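Local coordinates for possible TctC subunit of the Tripartite Tricarboxylate Transport(TTT) Family (Rhodopseudomonas palustris, PDB 6HKE), which binds malate as the periplasmic receptor of a tripartite tricarboxylate transporter, probably delivering this C4-dicarboxylate to its membrane partners for uptake, at residues A[35-40]-A[261-266]. The protein carries 2 engineered substitutions. Residues are numbered along the deposited sequence; the frame is centred on the assembly and turned at random.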
ATOM      1  N   ARG A  35       1.776  10.845   6.478  1.00 25.38           N
ATOM      2  CA  ARG A  35       1.752  11.855   7.562  1.00 28.12           C
ATOM      3  C   ARG A  35       3.132  11.922   8.221  1.00 27.70           C
ATOM      4  O   ARG A  35       3.601  13.032   8.555  1.00 30.12           O
ATOM      5  CB  ARG A  35       0.655  11.534   8.575  1.00 27.87           C
ATOM      6  CG  ARG A  35      -0.696  12.088   8.158  1.00 26.80           C
ATOM      7  CD  ARG A  35      -1.827  11.661   9.066  1.00 26.28           C
ATOM      8  NE  ARG A  35      -3.047  11.832   8.303  1.00 24.97           N
ATOM      9  CZ  ARG A  35      -3.654  12.988   8.097  1.00 26.63           C
ATOM     10  NH1 ARG A  35      -3.193  14.103   8.646  1.00 27.45           N
ATOM     11  NH2 ARG A  35      -4.733  13.018   7.340  1.00 26.38           N
ATOM     12  N   LEU A  36       3.748  10.770   8.384  1.00 25.42           N
ATOM     13  CA  LEU A  36       5.053  10.609   9.067  1.00 25.51           C
ATOM     14  C   LEU A  36       6.146  11.277   8.228  1.00 26.00           C
ATOM     15  O   LEU A  36       6.973  12.018   8.807  1.00 27.34           O
ATOM     16  CB  LEU A  36       5.297   9.110   9.258  1.00 25.30           C
ATOM     17  CG  LEU A  36       6.679   8.738   9.772  1.00 27.96           C
ATOM     18  CD1 LEU A  36       6.946   9.427  11.106  1.00 28.54           C
ATOM     19  CD2 LEU A  36       6.815   7.221   9.888  1.00 28.52           C
ATOM     20  N   ILE A  37       6.151  11.061   6.906  1.00 25.41           N
ATOM     21  CA  ILE A  37       7.238  11.591   6.038  1.00 25.98           C
ATOM     22  C   ILE A  37       6.995  13.077   5.707  1.00 24.99           C
ATOM     23  O   ILE A  37       7.948  13.893   5.854  1.00 20.98           O
ATOM     24  CB  ILE A  37       7.456  10.700   4.804  1.00 25.78           C
ATOM     25  CG1 ILE A  37       8.010   9.341   5.231  1.00 28.35           C
ATOM     26  CG2 ILE A  37       8.387  11.382   3.831  1.00 25.48           C
ATOM     27  CD1 ILE A  37       7.888   8.261   4.207  1.00 29.39           C
ATOM     28  N   THR A  38       5.776  13.444   5.320  1.00 24.68           N
ATOM     29  CA  THR A  38       5.445  14.820   4.861  1.00 26.06           C
ATOM     30  C   THR A  38       5.675  15.842   5.980  1.00 25.87           C
ATOM     31  O   THR A  38       6.146  16.946   5.629  1.00 24.59           O
ATOM     32  CB  THR A  38       4.039  14.907   4.260  1.00 26.29           C
ATOM     33  OG1 THR A  38       3.073  14.536   5.250  1.00 24.45           O
ATOM     34  CG2 THR A  38       3.942  14.042   3.018  1.00 26.92           C
ATOM     35  N   ALA A  39       5.386  15.515   7.248  1.00 24.78           N
ATOM     36  CA  ALA A  39       5.661  16.436   8.387  1.00 26.48           C
ATOM     37  C   ALA A  39       7.155  16.792   8.420  1.00 26.88           C
ATOM     38  O   ALA A  39       7.470  17.995   8.533  1.00 28.86           O
ATOM     39  CB  ALA A  39       5.199  15.867   9.705  1.00 26.35           C
ATOM     40  N   GLU A  40       8.052  15.819   8.238  1.00 25.51           N
ATOM     41  CA  GLU A  40       9.516  16.089   8.271  1.00 26.46           C
ATOM     42  C   GLU A  40       9.915  16.861   7.013  1.00 25.87           C
ATOM     43  O   GLU A  40      10.799  17.712   7.126  1.00 27.77           O
ATOM     44  CB  GLU A  40      10.309  14.796   8.454  1.00 27.16           C
ATOM     45  CG  GLU A  40      10.177  14.199   9.853  1.00 31.55           C
ATOM     46  CD  GLU A  40      10.919  14.919  10.974  1.00 35.76           C
ATOM     47  OE1 GLU A  40      11.137  16.133  10.848  1.00 42.74           O
ATOM     48  OE2 GLU A  40      11.298  14.259  11.972  1.00 43.28           O
ATOM     49  N   ARG A 261      15.807  13.712   2.986  1.00 26.91           N
ATOM     50  CA  ARG A 261      16.235  14.283   4.294  1.00 27.15           C
ATOM     51  C   ARG A 261      15.235  13.862   5.379  1.00 25.96           C
ATOM     52  O   ARG A 261      15.678  13.618   6.532  1.00 27.49           O
ATOM     53  CB  ARG A 261      16.440  15.790   4.117  1.00 29.50           C
ATOM     54  CG  ARG A 261      17.664  16.103   3.263  1.00 31.90           C
ATOM     55  CD  ARG A 261      17.701  17.496   2.654  1.00 34.17           C
ATOM     56  NE  ARG A 261      17.773  18.483   3.719  1.00 37.31           N
ATOM     57  CZ  ARG A 261      18.882  18.867   4.349  1.00 39.04           C
ATOM     58  NH1 ARG A 261      20.068  18.375   4.021  1.00 43.12           N
ATOM     59  NH2 ARG A 261      18.794  19.756   5.320  1.00 38.05           N
ATOM     60  N   ALA A 262      13.943  13.729   5.026  1.00 24.97           N
ATOM     61  CA  ALA A 262      12.860  13.260   5.927  1.00 22.11           C
ATOM     62  C   ALA A 262      13.111  11.798   6.341  1.00 22.26           C
ATOM     63  O   ALA A 262      12.989  11.467   7.554  1.00 21.07           O
ATOM     64  CB  ALA A 262      11.511  13.409   5.262  1.00 20.89           C
ATOM     65  N   LEU A 263      13.412  10.945   5.366  1.00 21.43           N
ATOM     66  CA  LEU A 263      13.752   9.514   5.575  1.00 22.41           C
ATOM     67  C   LEU A 263      14.977   9.377   6.504  1.00 23.80           C
ATOM     68  O   LEU A 263      15.041   8.384   7.223  1.00 22.46           O
ATOM     69  CB  LEU A 263      14.015   8.882   4.205  1.00 21.72           C
ATOM     70  CG  LEU A 263      12.782   8.735   3.323  1.00 20.79           C
ATOM     71  CD1 LEU A 263      13.153   8.121   1.988  1.00 20.40           C
ATOM     72  CD2 LEU A 263      11.712   7.919   4.033  1.00 20.57           C
ATOM     73  N   ASP A 264      15.883  10.359   6.515  1.00 26.49           N
ATOM     74  CA  ASP A 264      17.100  10.378   7.375  1.00 28.76           C
ATOM     75  C   ASP A 264      16.779  10.774   8.818  1.00 28.24           C
ATOM     76  O   ASP A 264      17.660  10.580   9.647  1.00 29.07           O
ATOM     77  CB  ASP A 264      18.136  11.382   6.869  1.00 30.43           C
ATOM     78  CG  ASP A 264      18.733  10.988   5.542  1.00 29.74           C
ATOM     79  OD1 ASP A 264      18.751   9.760   5.253  1.00 29.76           O
ATOM     80  OD2 ASP A 264      19.145  11.910   4.808  1.00 31.96           O
ATOM     81  N   GLN A 265      15.606  11.349   9.103  1.00 27.79           N
ATOM     82  CA  GLN A 265      15.233  11.744  10.484  1.00 28.59           C
ATOM     83  C   GLN A 265      15.063  10.484  11.336  1.00 29.95           C
ATOM     84  O   GLN A 265      14.401   9.546  10.890  1.00 29.10           O
ATOM     85  CB  GLN A 265      13.946  12.557  10.526  1.00 30.66           C
ATOM     86  CG  GLN A 265      14.059  13.926   9.884  1.00 33.96           C
ATOM     87  CD  GLN A 265      15.321  14.604  10.343  1.00 35.19           C
ATOM     88  OE1 GLN A 265      16.307  14.657   9.611  1.00 42.56           O
ATOM     89  NE2 GLN A 265      15.318  15.059  11.580  1.00 36.54           N
ATOM     90  N   SER A 266      15.659  10.480  12.525  1.00 30.27           N
ATOM     91  CA  SER A 266      15.586   9.369  13.494  1.00 32.42           C
ATOM     92  C   SER A 266      14.128   8.971  13.717  1.00 33.27           C
ATOM     93  O   SER A 266      13.852   7.759  13.755  1.00 30.44           O
ATOM     94  CB  SER A 266      16.219   9.727  14.791  1.00 33.39           C
ATOM     95  OG  SER A 266      16.291   8.567  15.600  1.00 36.10           O
TER
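Ala-262 points its methyl toward helix 29-45, with its CB 3.7 Å from Glu-40 CB and also against the carbonyl oxygen of Ile-37. A lone methyl suits the place, where the CA atoms of Glu-40 and Ala-262 are 5.0 Å apart. One turn back, Ile-37 uses both branches: CG2, anti to its backbone N, reaches the methyl of Ala-262, while CG1, beside that N (chi1 -67°), carries CD1 to within 3.8 Å of CD2 of Leu-263. The leucine crosses the isoleucine at a slant and touches it with this one methyl; both residues are buried, where branched aliphatic chains suit because they bring no polar atoms to satisfy. In this type II periplasmic binding protein the contact ties an early helix of the fold to helix 249-263 and the link that follows it, late in the sequence, well away from the malate, which lies about 13 Å from the side chain of Ile-37. On the more exposed side, Glu-40 bends at chi2 (-73°), and Gln-265, at the N-cap position of helix 266-274, offers its methylenes to the carboxylate: CB and CG both sit over one carboxylate face, with Gln-265 CG 3.5 Å from Glu-40 CD. This is van der Waals contact; the charge is met by Lys-43, whose NZ forms a salt bridge with OE1. An alanine in place of Glu-40 would keep the CB contact with Ala-262 but would probably leave Lys-43 without its mate and the CB and CG of Gln-265 less well packed.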